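Local coordinates for oxidoreductase, short-chain dehydrogenase/reductase family (PDB 3L6E), which probably acts as a nicotinamide nucleotide-dependent oxidoreductase of the short-chain dehydrogenase/reductase family, possibly reducing 3-dehydrosphinganine, at residues L58-H61 against E62-D65; V104-S107 against N108-T112; Q117-V120 against R121-E125; S151-G154 against M155-F158; E160-R163 against A164-K167. All coordinates share one frame; numbering follows the deposited sequence.

Contact 1 (L58-H61 against E62-D65); sequences LAHH and EDVD. Unlike the reference sequence in segment 62-65: D63 (reference Glu).
This is a local contact at a helix start, where the loop L58-H61 leaving strand 51-55 turns into the first turns of helix 61-75 near the protein surface. H60 is the N-cap residue. Its carbonyl opens the helical bonding: V64 N donates to H60 O at 3.0 Å (N-H...O 150°), and D65 N follows with a bond to H61 O at 3.2 Å.

The side chains gather in two groups. On the inner side, L58 CD2 meets V64 CG2 at 4.0 Å, the two chains crossing at about a right angle, and L114 and Q118 of helix 98-123 also pack on V64. On the outer side, E62 is bent back at chi2 (-86°), which brings OE1 to H60 CB at 3.5 Å and places that oxygen at the edge of the imidazole, in its plane. D63 OD1 reaches the same CB at 3.4 Å. One turn on, D65 lays OD2 over one face of the H61 ring, 3.6 Å from CE1 and offset toward the rim, with the carboxylate plane turned 78° from the ring.

D65 OD2 also lies 2.8 Å from H61 O, and these two acceptors probably repel each other; D65 OD1 is bound by Q118 NE2, which helps hold the carboxylate. The carboxylates of E62, D63 and D65 all lie in the first turn, where the helix dipole would probably favour negative charge. They would also tend to stabilise any positive charge on the two histidines.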
loop_
_atom_site.group_PDB
_atom_site.type_symbol
_atom_site.label_atom_id
_atom_site.label_comp_id
_atom_site.label_asym_id
_atom_site.label_seq_id
_atom_site.Cartn_x
_atom_site.Cartn_y
_atom_site.Cartn_z
ATOM N N LEU A 58 8.646 -25.867 -3.788
ATOM C CA LEU A 58 8.531 -24.964 -4.925
ATOM C C LEU A 58 9.845 -24.552 -5.587
ATOM O O LEU A 58 9.867 -23.632 -6.406
ATOM C CB LEU A 58 7.705 -23.736 -4.538
ATOM C CG LEU A 58 6.256 -24.066 -4.193
ATOM C CD1 LEU A 58 5.551 -22.843 -3.675
ATOM C CD2 LEU A 58 5.520 -24.635 -5.397
ATOM N N ALA A 59 10.921 -25.271 -5.276
ATOM C CA ALA A 59 12.232 -24.956 -5.819
ATOM C C ALA A 59 12.685 -25.887 -6.960
ATOM O O ALA A 59 13.839 -25.840 -7.369
ATOM C CB ALA A 59 13.275 -24.909 -4.696
ATOM N N HIS A 60 11.774 -26.709 -7.479
ATOM C CA HIS A 60 12.079 -27.580 -8.627
ATOM C C HIS A 60 10.981 -27.567 -9.687
ATOM O O HIS A 60 9.807 -27.782 -9.379
ATOM C CB HIS A 60 12.385 -29.009 -8.171
ATOM C CG HIS A 60 13.786 -29.194 -7.679
ATOM N ND1 HIS A 60 14.184 -28.828 -6.411
ATOM C CD2 HIS A 60 14.888 -29.687 -8.292
ATOM C CE1 HIS A 60 15.469 -29.094 -6.259
ATOM N NE2 HIS A 60 15.920 -29.616 -7.386
ATOM N N HIS A 61 11.389 -27.322 -10.932
ATOM C CA HIS A 61 10.481 -27.049 -12.057
ATOM C C HIS A 61 9.381 -28.091 -12.244
ATOM O O HIS A 61 8.240 -27.739 -12.542
ATOM C CB HIS A 61 11.280 -26.864 -13.357
ATOM C CG HIS A 61 10.450 -26.419 -14.527
ATOM N ND1 HIS A 61 10.308 -27.176 -15.670
ATOM C CD2 HIS A 61 9.715 -25.298 -14.725
ATOM C CE1 HIS A 61 9.521 -26.542 -16.522
ATOM N NE2 HIS A 61 9.146 -25.400 -15.972
ATOM N N GLU A 62 9.722 -29.365 -12.072
ATOM C CA GLU A 62 8.729 -30.434 -12.143
ATOM C C GLU A 62 7.744 -30.358 -10.974
ATOM O O GLU A 62 6.534 -30.425 -11.178
ATOM C CB GLU A 62 9.377 -31.829 -12.255
ATOM C CG GLU A 62 10.553 -32.111 -11.315
ATOM C CD GLU A 62 11.887 -31.632 -11.869
ATOM O OE1 GLU A 62 12.604 -30.898 -11.147
ATOM O OE2 GLU A 62 12.214 -31.982 -13.025
ATOM N N ASP A 63 8.273 -30.184 -9.764
ATOM C CA ASP A 63 7.474 -30.089 -8.538
ATOM C C ASP A 63 6.438 -28.946 -8.586
ATOM O O ASP A 63 5.338 -29.063 -8.046
ATOM C CB ASP A 63 8.398 -29.928 -7.319
ATOM C CG ASP A 63 9.421 -31.067 -7.188
ATOM O OD1 ASP A 63 10.044 -31.457 -8.201
ATOM O OD2 ASP A 63 9.617 -31.565 -6.057
ATOM N N VAL A 64 6.801 -27.852 -9.250
ATOM C CA VAL A 64 5.902 -26.707 -9.433
ATOM C C VAL A 64 4.788 -27.052 -10.420
ATOM O O VAL A 64 3.628 -26.727 -10.180
ATOM C CB VAL A 64 6.672 -25.441 -9.876
ATOM C CG1 VAL A 64 5.717 -24.303 -10.233
ATOM C CG2 VAL A 64 7.621 -25.003 -8.779
ATOM N N ASP A 65 5.165 -27.711 -11.518
ATOM C CA ASP A 65 4.237 -28.186 -12.543
ATOM C C ASP A 65 3.142 -29.073 -11.952
ATOM O O ASP A 65 1.960 -28.890 -12.255
ATOM C CB ASP A 65 4.992 -28.967 -13.635
ATOM C CG ASP A 65 5.838 -28.070 -14.541
ATOM O OD1 ASP A 65 5.398 -26.956 -14.904
ATOM O OD2 ASP A 65 6.952 -28.495 -14.922
#

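Contact 2 (V104-S107 against N108-T112). Unlike the reference sequence in segment 104-107: M105 (reference Val). Unlike the reference sequence in segment 108-112: V110 (reference Ile).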
loop_
_atom_site.group_PDB
_atom_site.type_symbol
_atom_site.label_atom_id
_atom_site.label_comp_id
_atom_site.label_asym_id
_atom_site.label_seq_id
_atom_site.Cartn_x
_atom_site.Cartn_y
_atom_site.Cartn_z
ATOM N N VAL A 104 18.953 -20.942 1.215
ATOM C CA VAL A 104 18.142 -19.738 1.431
ATOM C C VAL A 104 17.629 -19.148 0.122
ATOM O O VAL A 104 16.430 -18.934 -0.051
ATOM C CB VAL A 104 18.944 -18.645 2.213
ATOM C CG1 VAL A 104 18.203 -17.302 2.229
ATOM C CG2 VAL A 104 19.243 -19.098 3.636
HETATM N N MSE A 105 18.545 -18.901 -0.803
HETATM C CA MSE A 105 18.196 -18.221 -2.036
HETATM C C MSE A 105 17.390 -19.092 -2.988
HETATM O O MSE A 105 16.546 -18.585 -3.734
HETATM C CB MSE A 105 19.450 -17.698 -2.719
HETATM C CG MSE A 105 20.219 -18.719 -3.518
HETATM SE SE MSE A 105 21.739 -17.869 -4.364
HETATM C CE MSE A 105 22.007 -16.440 -3.071
ATOM N N GLU A 106 17.647 -20.396 -2.955
ATOM C CA GLU A 106 16.929 -21.319 -3.818
ATOM C C GLU A 106 15.500 -21.529 -3.347
ATOM O O GLU A 106 14.593 -21.692 -4.157
ATOM C CB GLU A 106 17.675 -22.647 -3.968
ATOM C CG GLU A 106 18.878 -22.558 -4.908
ATOM C CD GLU A 106 19.414 -23.920 -5.323
ATOM O OE1 GLU A 106 20.651 -24.043 -5.469
ATOM O OE2 GLU A 106 18.605 -24.862 -5.501
ATOM N N SER A 107 15.282 -21.501 -2.039
ATOM C CA SER A 107 13.923 -21.535 -1.548
ATOM C C SER A 107 13.232 -20.196 -1.827
ATOM O O SER A 107 11.997 -20.135 -1.881
ATOM C CB SER A 107 13.875 -21.836 -0.054
ATOM O OG SER A 107 13.340 -20.731 0.656
ATOM N N ASN A 108 14.028 -19.159 -2.006
ATOM C CA ASN A 108 13.450 -17.860 -2.175
ATOM C C ASN A 108 13.399 -17.282 -3.544
ATOM O O ASN A 108 12.371 -16.861 -3.955
ATOM C CB ASN A 108 13.993 -16.886 -1.181
ATOM C CG ASN A 108 13.638 -17.266 0.178
ATOM O OD1 ASN A 108 13.115 -18.319 0.397
ATOM N ND2 ASN A 108 13.902 -16.427 1.095
ATOM N N LEU A 109 14.496 -17.260 -4.256
ATOM C CA LEU A 109 14.441 -16.668 -5.540
ATOM C C LEU A 109 13.947 -17.629 -6.572
ATOM O O LEU A 109 13.185 -17.301 -7.375
ATOM C CB LEU A 109 15.772 -16.109 -5.890
ATOM C CG LEU A 109 15.858 -15.444 -7.228
ATOM C CD1 LEU A 109 14.768 -14.473 -7.478
ATOM C CD2 LEU A 109 17.186 -14.800 -7.290
ATOM N N VAL A 110 14.392 -18.839 -6.500
ATOM C CA VAL A 110 14.016 -19.911 -7.410
ATOM C C VAL A 110 12.518 -20.200 -7.326
ATOM O O VAL A 110 11.839 -20.317 -8.355
ATOM C CB VAL A 110 14.844 -21.192 -7.139
ATOM C CG1 VAL A 110 14.367 -22.352 -7.988
ATOM C CG2 VAL A 110 16.324 -20.936 -7.392
ATOM N N SER A 111 11.995 -20.305 -6.106
ATOM C CA SER A 111 10.569 -20.549 -5.941
ATOM C C SER A 111 9.837 -19.347 -6.506
ATOM O O SER A 111 8.849 -19.507 -7.216
ATOM C CB SER A 111 10.188 -20.821 -4.477
ATOM O OG SER A 111 10.120 -19.627 -3.704
ATOM N N THR A 112 10.355 -18.147 -6.247
ATOM C CA THR A 112 9.681 -16.944 -6.726
ATOM C C THR A 112 9.600 -16.929 -8.250
ATOM O O THR A 112 8.549 -16.630 -8.810
ATOM C CB THR A 112 10.301 -15.642 -6.194
ATOM O OG1 THR A 112 10.178 -15.605 -4.772
ATOM C CG2 THR A 112 9.569 -14.432 -6.751
#
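N108 carries the principal flat group here, a side-chain amide set between V104 and S107. Its CG stands 3.3 Å from V104 O and 3.5 Å from S107 OG. The amide may be modelled turned over, so its oxygen and nitrogen cannot be assigned to particular partners. The E106 chain runs beside V110, the two pointing the same way, and E106 CG lies 3.9 Å from V110 CG2.

The backbone is irregular at this point. N108 N makes only weak bonds, to V104 O and M105 O, each at 3.1 Å, and a wider pi-type turn spans 108-110. Two hydroxyls add support to the next turn. S111 OG donates to S107 O at 2.7 Å, from above the carbonyl plane (38° out of it), and T112 OG1 donates to N108 O at 2.7 Å, close to straight in line with that carbonyl.

L109 and T112 turn to selenomethionine M155 of helix 145-165, and S111 OG has a weak further bond to H83. N108 probably corresponds to the conserved asparagine that interrupts this helix in classical short-chain dehydrogenases, a Rossmann-fold family.

Contact 3 (Q117-V120 against R121-E125); sequences QQTV and RLIGE. Unlike the reference sequence in segment 121-125: E125 (reference Asp).
Regular i to i+4 bonds run through this last part of helix 98-123, with R121 N to Q117 O at 3.0 Å, L122 N to Q118 O at 3.0 Å and I123 N to T119 O at 2.9 Å, before a weak one from G124 N to V120 O.

Q118 and R121 carry the side-chain chemistry. They lie side by side and point the same way, and R121 grips Q118 OE1 side-on with two nitrogens: NH2 at 2.7 Å and NE at 3.1 Å. The acceptor lies almost in the guanidinium plane. Seen from the amide the approach is uneven, since NE stands 66° above the carbonyl plane and NH2 is only tilted from it, both on the same face. The bends of Q118 at chi2 (77°) and R121 at chi3 (98°) bring the two groups together. With OE1 taken by R121, Q118 NE2 donates to D65 OD1 of helix 61-75, which fixes which way round the amide sits.

A smaller apolar pair follows: T119 CG2 meets I123 CG1 at 3.7 Å, again alongside. T119 OG1 bonds back to V115 O.

L122 leans on F68 and V72, and I123 on P78. The arrangement is that of neighbouring helices covering one face of a Rossmann-type parallel sheet, as in short-chain dehydrogenases, helix 98-123 here meeting helix 61-75.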
loop_
_atom_site.group_PDB
_atom_site.type_symbol
_atom_site.label_atom_id
_atom_site.label_comp_id
_atom_site.label_asym_id
_atom_site.label_seq_id
_atom_site.Cartn_x
_atom_site.Cartn_y
_atom_site.Cartn_z
ATOM N N GLN A 117 6.598 -17.810 -13.401
ATOM C CA GLN A 117 6.555 -18.324 -14.777
ATOM C C GLN A 117 5.392 -19.265 -14.989
ATOM O O GLN A 117 4.766 -19.253 -16.042
ATOM C CB GLN A 117 7.845 -19.056 -15.146
ATOM C CG GLN A 117 9.023 -18.151 -15.278
ATOM C CD GLN A 117 10.320 -18.896 -15.435
ATOM O OE1 GLN A 117 11.364 -18.274 -15.626
ATOM N NE2 GLN A 117 10.270 -20.233 -15.373
ATOM N N GLN A 118 5.131 -20.097 -13.992
ATOM C CA GLN A 118 3.973 -20.970 -14.003
ATOM C C GLN A 118 2.663 -20.143 -14.042
ATOM O O GLN A 118 1.709 -20.529 -14.707
ATOM C CB GLN A 118 4.040 -21.926 -12.801
ATOM C CG GLN A 118 2.971 -23.007 -12.745
ATOM C CD GLN A 118 3.205 -24.182 -13.685
ATOM O OE1 GLN A 118 2.247 -24.805 -14.146
ATOM N NE2 GLN A 118 4.473 -24.499 -13.968
ATOM N N THR A 119 2.639 -18.998 -13.357
ATOM C CA THR A 119 1.470 -18.084 -13.357
ATOM C C THR A 119 1.277 -17.360 -14.693
ATOM O O THR A 119 0.149 -17.164 -15.141
ATOM C CB THR A 119 1.570 -17.030 -12.213
ATOM O OG1 THR A 119 1.728 -17.704 -10.957
ATOM C CG2 THR A 119 0.319 -16.130 -12.164
ATOM N N VAL A 120 2.373 -16.940 -15.309
ATOM C CA VAL A 120 2.329 -16.320 -16.633
ATOM C C VAL A 120 1.739 -17.343 -17.621
ATOM O O VAL A 120 0.790 -17.060 -18.357
ATOM C CB VAL A 120 3.744 -15.866 -17.091
ATOM C CG1 VAL A 120 3.732 -15.355 -18.529
ATOM C CG2 VAL A 120 4.328 -14.802 -16.143
ATOM N N ARG A 121 2.287 -18.548 -17.584
ATOM C CA ARG A 121 1.813 -19.638 -18.420
ATOM C C ARG A 121 0.307 -19.884 -18.233
ATOM O O ARG A 121 -0.451 -19.914 -19.216
ATOM C CB ARG A 121 2.634 -20.896 -18.121
ATOM C CG ARG A 121 2.077 -22.172 -18.735
ATOM C CD ARG A 121 2.838 -23.386 -18.210
ATOM N NE ARG A 121 2.134 -24.047 -17.103
ATOM C CZ ARG A 121 1.061 -24.827 -17.249
ATOM N NH1 ARG A 121 0.532 -25.050 -18.456
ATOM N NH2 ARG A 121 0.506 -25.388 -16.178
ATOM N N LEU A 122 -0.118 -20.030 -16.974
ATOM C CA LEU A 122 -1.509 -20.379 -16.653
ATOM C C LEU A 122 -2.531 -19.278 -16.930
ATOM O O LEU A 122 -3.580 -19.532 -17.532
ATOM C CB LEU A 122 -1.636 -20.812 -15.191
ATOM C CG LEU A 122 -1.524 -22.308 -14.921
ATOM C CD1 LEU A 122 -1.512 -22.534 -13.407
ATOM C CD2 LEU A 122 -2.663 -23.090 -15.601
ATOM N N ILE A 123 -2.234 -18.062 -16.478
ATOM C CA ILE A 123 -3.212 -16.983 -16.533
ATOM C C ILE A 123 -2.692 -15.685 -17.172
ATOM O O ILE A 123 -3.298 -14.625 -17.029
ATOM C CB ILE A 123 -3.889 -16.731 -15.142
ATOM C CG1 ILE A 123 -2.851 -16.372 -14.059
ATOM C CG2 ILE A 123 -4.695 -17.946 -14.711
ATOM C CD1 ILE A 123 -3.482 -15.765 -12.762
ATOM N N GLY A 124 -1.584 -15.778 -17.898
ATOM C CA GLY A 124 -1.029 -14.610 -18.594
ATOM C C GLY A 124 -1.969 -14.021 -19.637
ATOM O O GLY A 124 -2.042 -12.810 -19.804
ATOM N N GLU A 125 -2.709 -14.872 -20.332
ATOM C CA GLU A 125 -3.649 -14.375 -21.341
ATOM C C GLU A 125 -5.027 -14.052 -20.779
ATOM O O GLU A 125 -5.656 -13.084 -21.187
ATOM C CB GLU A 125 -3.745 -15.335 -22.525
ATOM C CG GLU A 125 -2.416 -15.473 -23.260
ATOM C CD GLU A 125 -2.578 -15.648 -24.751
ATOM O OE1 GLU A 125 -3.328 -14.856 -25.372
ATOM O OE2 GLU A 125 -1.941 -16.571 -25.310
#

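Contact 4 (S151-G154 against M155-F158); sequences SKWG and MRGF
S151 to F158 make one run of main-chain helix bonds, four in all: M155 N to S151 O at 3.3 Å, R156 N to K152 O at 3.0 Å, G157 N to W153 O at 2.8 Å and F158 N to G154 O at 3.0 Å. The unbroken i to i+4 pattern shows that two glycines do not disturb helix 145-165 here.

The second kind of interaction is between an aromatic ring and an extended charged chain. W153 and R156 lie side by side and point the same way, with the indole and guanidinium planes only 2° apart. R156 CD rests 3.5 Å from W153 CZ3, and NH1 lies 3.6 Å from CH2. The planes are nearly parallel, but the guanidinium approaches the six-membered ring obliquely, so the two groups pack alongside. R156 reaches this place with a straight chain, CG opposite the backbone N (chi1 -173°). Its NE is bound in a salt bridge to E160, which keeps the guanidinium beside the helix.

The third kind is the packing of selenomethionine M155. A bend at chi3 (-79°) folds CE back over the preceding turn, 3.6 Å from S151 OG and 3.3 Å from S151 O. Beyond, M155 fills the interface with L109 and T112 of helix 98-123 and with L134 of the sheet.

K152 NZ bonds to S136 OG. By sequence K152 is the lysine of the Tyr-X-X-X-Lys motif of short-chain dehydrogenases, and this helix is the crossover of a beta-alpha-beta unit between strands 128-137 and 171-181.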
loop_
_atom_site.group_PDB
_atom_site.type_symbol
_atom_site.label_atom_id
_atom_site.label_comp_id
_atom_site.label_asym_id
_atom_site.label_seq_id
_atom_site.Cartn_x
_atom_site.Cartn_y
_atom_site.Cartn_z
ATOM N N SER A 151 18.653 -11.485 -0.697
ATOM C CA SER A 151 17.492 -12.289 -1.053
ATOM C C SER A 151 16.311 -11.471 -1.560
ATOM O O SER A 151 15.805 -11.731 -2.659
ATOM C CB SER A 151 17.058 -13.165 0.125
ATOM O OG SER A 151 16.106 -14.128 -0.283
ATOM N N LYS A 152 15.870 -10.495 -0.767
ATOM C CA LYS A 152 14.711 -9.689 -1.131
ATOM C C LYS A 152 14.957 -8.767 -2.330
ATOM O O LYS A 152 14.083 -8.656 -3.187
ATOM C CB LYS A 152 14.137 -8.913 0.070
ATOM C CG LYS A 152 15.054 -7.890 0.701
ATOM C CD LYS A 152 14.378 -7.229 1.896
ATOM C CE LYS A 152 15.387 -7.044 3.036
ATOM N NZ LYS A 152 14.935 -7.725 4.310
ATOM N N TRP A 153 16.122 -8.111 -2.387
ATOM C CA TRP A 153 16.461 -7.289 -3.565
ATOM C C TRP A 153 16.487 -8.068 -4.887
ATOM O O TRP A 153 15.887 -7.630 -5.860
ATOM C CB TRP A 153 17.721 -6.432 -3.353
ATOM C CG TRP A 153 17.385 -5.245 -2.521
ATOM C CD1 TRP A 153 17.669 -5.064 -1.196
ATOM C CD2 TRP A 153 16.612 -4.106 -2.926
ATOM N NE1 TRP A 153 17.155 -3.867 -0.757
ATOM C CE2 TRP A 153 16.491 -3.260 -1.793
ATOM C CE3 TRP A 153 16.025 -3.704 -4.143
ATOM C CZ2 TRP A 153 15.808 -2.028 -1.838
ATOM C CZ3 TRP A 153 15.343 -2.481 -4.189
ATOM C CH2 TRP A 153 15.237 -1.658 -3.037
ATOM N N GLY A 154 17.126 -9.230 -4.901
ATOM C CA GLY A 154 17.044 -10.132 -6.051
ATOM C C GLY A 154 15.622 -10.439 -6.517
ATOM O O GLY A 154 15.346 -10.417 -7.722
HETATM N N MSE A 155 14.726 -10.716 -5.568
HETATM C CA MSE A 155 13.325 -11.020 -5.868
HETATM C C MSE A 155 12.601 -9.825 -6.470
HETATM O O MSE A 155 11.845 -9.966 -7.424
HETATM C CB MSE A 155 12.575 -11.479 -4.602
HETATM C CG MSE A 155 12.958 -12.873 -4.147
HETATM SE SE MSE A 155 11.969 -13.467 -2.573
HETATM C CE MSE A 155 12.945 -12.535 -1.170
ATOM N N ARG A 156 12.821 -8.658 -5.874
ATOM C CA ARG A 156 12.285 -7.408 -6.377
ATOM C C ARG A 156 12.831 -7.090 -7.762
ATOM O O ARG A 156 12.086 -6.645 -8.636
ATOM C CB ARG A 156 12.610 -6.280 -5.418
ATOM C CG ARG A 156 11.950 -4.964 -5.758
ATOM C CD ARG A 156 12.169 -3.974 -4.637
ATOM N NE ARG A 156 11.462 -2.717 -4.869
ATOM C CZ ARG A 156 11.245 -1.790 -3.938
ATOM N NH1 ARG A 156 11.678 -1.966 -2.692
ATOM N NH2 ARG A 156 10.590 -0.677 -4.264
ATOM N N GLY A 157 14.129 -7.326 -7.961
ATOM C CA GLY A 157 14.744 -7.100 -9.271
ATOM C C GLY A 157 13.998 -7.896 -10.328
ATOM O O GLY A 157 13.500 -7.338 -11.293
ATOM N N PHE A 158 13.889 -9.199 -10.102
ATOM C CA PHE A 158 13.184 -10.109 -10.998
ATOM C C PHE A 158 11.749 -9.645 -11.277
ATOM O O PHE A 158 11.360 -9.504 -12.429
ATOM C CB PHE A 158 13.176 -11.545 -10.434
ATOM C CG PHE A 158 12.288 -12.489 -11.209
ATOM C CD1 PHE A 158 12.698 -13.000 -12.436
ATOM C CD2 PHE A 158 11.031 -12.833 -10.733
ATOM C CE1 PHE A 158 11.871 -13.856 -13.163
ATOM C CE2 PHE A 158 10.191 -13.677 -11.459
ATOM C CZ PHE A 158 10.621 -14.201 -12.673
#

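Contact 5 (E160-R163 against A164-K167)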
loop_
_atom_site.group_PDB
_atom_site.type_symbol
_atom_site.label_atom_id
_atom_site.label_comp_id
_atom_site.label_asym_id
_atom_site.label_seq_id
_atom_site.Cartn_x
_atom_site.Cartn_y
_atom_site.Cartn_z
ATOM N N GLU A 160 9.917 -6.722 -10.707
ATOM C CA GLU A 160 9.688 -5.407 -11.328
ATOM C C GLU A 160 10.134 -5.407 -12.782
ATOM O O GLU A 160 9.642 -4.624 -13.590
ATOM C CB GLU A 160 10.412 -4.286 -10.562
ATOM C CG GLU A 160 9.804 -3.969 -9.173
ATOM C CD GLU A 160 10.452 -2.779 -8.467
ATOM O OE1 GLU A 160 11.376 -2.157 -9.042
ATOM O OE2 GLU A 160 10.030 -2.453 -7.332
ATOM N N SER A 161 11.100 -6.264 -13.090
ATOM C CA SER A 161 11.540 -6.487 -14.452
ATOM C C SER A 161 10.509 -7.344 -15.193
ATOM O O SER A 161 10.276 -7.149 -16.387
ATOM C CB SER A 161 12.913 -7.150 -14.458
ATOM O OG SER A 161 13.232 -7.649 -15.735
ATOM N N LEU A 162 9.892 -8.286 -14.482
ATOM C CA LEU A 162 8.837 -9.096 -15.076
ATOM C C LEU A 162 7.576 -8.265 -15.299
ATOM O O LEU A 162 6.900 -8.416 -16.327
ATOM C CB LEU A 162 8.519 -10.319 -14.211
ATOM C CG LEU A 162 7.430 -11.272 -14.724
ATOM C CD1 LEU A 162 7.751 -11.750 -16.152
ATOM C CD2 LEU A 162 7.279 -12.453 -13.798
ATOM N N ARG A 163 7.256 -7.389 -14.339
ATOM C CA ARG A 163 6.054 -6.558 -14.468
ATOM C C ARG A 163 6.137 -5.542 -15.602
ATOM O O ARG A 163 5.141 -5.313 -16.291
ATOM C CB ARG A 163 5.617 -5.910 -13.154
ATOM C CG ARG A 163 6.575 -4.913 -12.543
ATOM C CD ARG A 163 5.852 -3.736 -11.895
ATOM N NE ARG A 163 4.877 -4.131 -10.882
ATOM C CZ ARG A 163 4.908 -3.733 -9.607
ATOM N NH1 ARG A 163 3.965 -4.129 -8.773
ATOM N NH2 ARG A 163 5.862 -2.934 -9.164
ATOM N N ALA A 164 7.316 -4.952 -15.805
ATOM C CA ALA A 164 7.523 -4.024 -16.917
ATOM C C ALA A 164 7.430 -4.748 -18.274
ATOM O O ALA A 164 7.037 -4.157 -19.286
ATOM C CB ALA A 164 8.856 -3.300 -16.778
ATOM N N GLU A 165 7.797 -6.026 -18.268
ATOM C CA GLU A 165 7.680 -6.904 -19.424
ATOM C C GLU A 165 6.216 -7.275 -19.674
ATOM O O GLU A 165 5.801 -7.455 -20.816
ATOM C CB GLU A 165 8.522 -8.153 -19.165
ATOM C CG GLU A 165 8.428 -9.268 -20.185
ATOM C CD GLU A 165 9.086 -10.544 -19.687
ATOM O OE1 GLU A 165 8.570 -11.645 -19.998
ATOM O OE2 GLU A 165 10.112 -10.445 -18.976
ATOM N N LEU A 166 5.436 -7.382 -18.597
ATOM C CA LEU A 166 4.016 -7.721 -18.692
ATOM C C LEU A 166 3.096 -6.497 -18.740
ATOM O O LEU A 166 1.883 -6.624 -18.581
ATOM C CB LEU A 166 3.597 -8.672 -17.567
ATOM C CG LEU A 166 4.196 -10.082 -17.498
ATOM C CD1 LEU A 166 3.699 -10.783 -16.246
ATOM C CD2 LEU A 166 3.899 -10.922 -18.749
ATOM N N LYS A 167 3.667 -5.316 -18.972
ATOM C CA LYS A 167 2.870 -4.135 -19.301
ATOM C C LYS A 167 1.873 -4.501 -20.403
ATOM O O LYS A 167 2.226 -5.224 -21.347
ATOM C CB LYS A 167 3.764 -3.000 -19.805
ATOM C CG LYS A 167 4.005 -1.861 -18.817
ATOM C CD LYS A 167 3.849 -0.488 -19.493
ATOM C CE LYS A 167 5.124 0.011 -20.176
ATOM N NZ LYS A 167 5.374 -0.604 -21.507
#
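L162 meets both L166 and E165 because its side chain is directed on toward the C-terminal turn: CG is opposite the backbone N (chi1 -179°) and chi2 is 55°. L166 takes the other setting, CG beside its own N (chi1 -64°), and the two leucines come together at an angle, CG of L162 lying 4.1 Å from CD1 of L166. E165 runs out extended, and both its carboxylate oxygens, OE1 and OE2, lie 3.9 Å from L162 CD1, so the carboxylate lies against a leucine methyl, by van der Waals contact.

The backbone evidence marks the end of helix 145-165. A164 N donates to E160 O at 3.2 Å, E165 N makes a weak bond to S161 O, and L166 N bonds to L162 O at 2.9 Å. That same N-H is shared with R163 O at 3.1 Å, a weak i to i+3 bond, as in a 3-10-type turn. L166 is the first residue to leave helical backbone angles, and K167 continues in an extended conformation.

R163 is bent at chi2 and chi3, and its guanidinium reaches away from the helix to the sheet. NH1 bonds to the carbonyl oxygens of L173 and T220, and NH2 forms a salt bridge with D221. One arginine thereby ties the last turn to two adjacent strands.

L162 and L166 both pack on L173, and also on A116 and V120 respectively of helix 98-123. This is the closing turn of the beta-alpha-beta crossover joining strands 128-137 and 171-181 of a Rossmann-type fold, packed on strand 171-181, with R163 reaching over to the outermost strand 217-226.

Overall arrangement
Contacts 2 and 3 lie on helix 98-123 and contacts 4 and 5 on helix 145-165, while contact 1 begins helix 61-75, so the five sample three neighbouring helices. Contact 1 touches contact 2 through L58 O and S111 CB (3.4 Å) and contact 3 through D65 OD1 and Q118 NE2 (2.8 Å). Between the two longer helices, T112 OG1 to M155 SE at 3.6 Å joins contacts 2 and 4, whose centres are 10 Å apart, and V120 CG2 to L166 CD1 at 4.1 Å joins contacts 3 and 5. N108 of contact 2 and K152 of contact 4 probably belong to the active site, as in classical short-chain dehydrogenases; centres of contacts 1 and 5 are 22 Å apart.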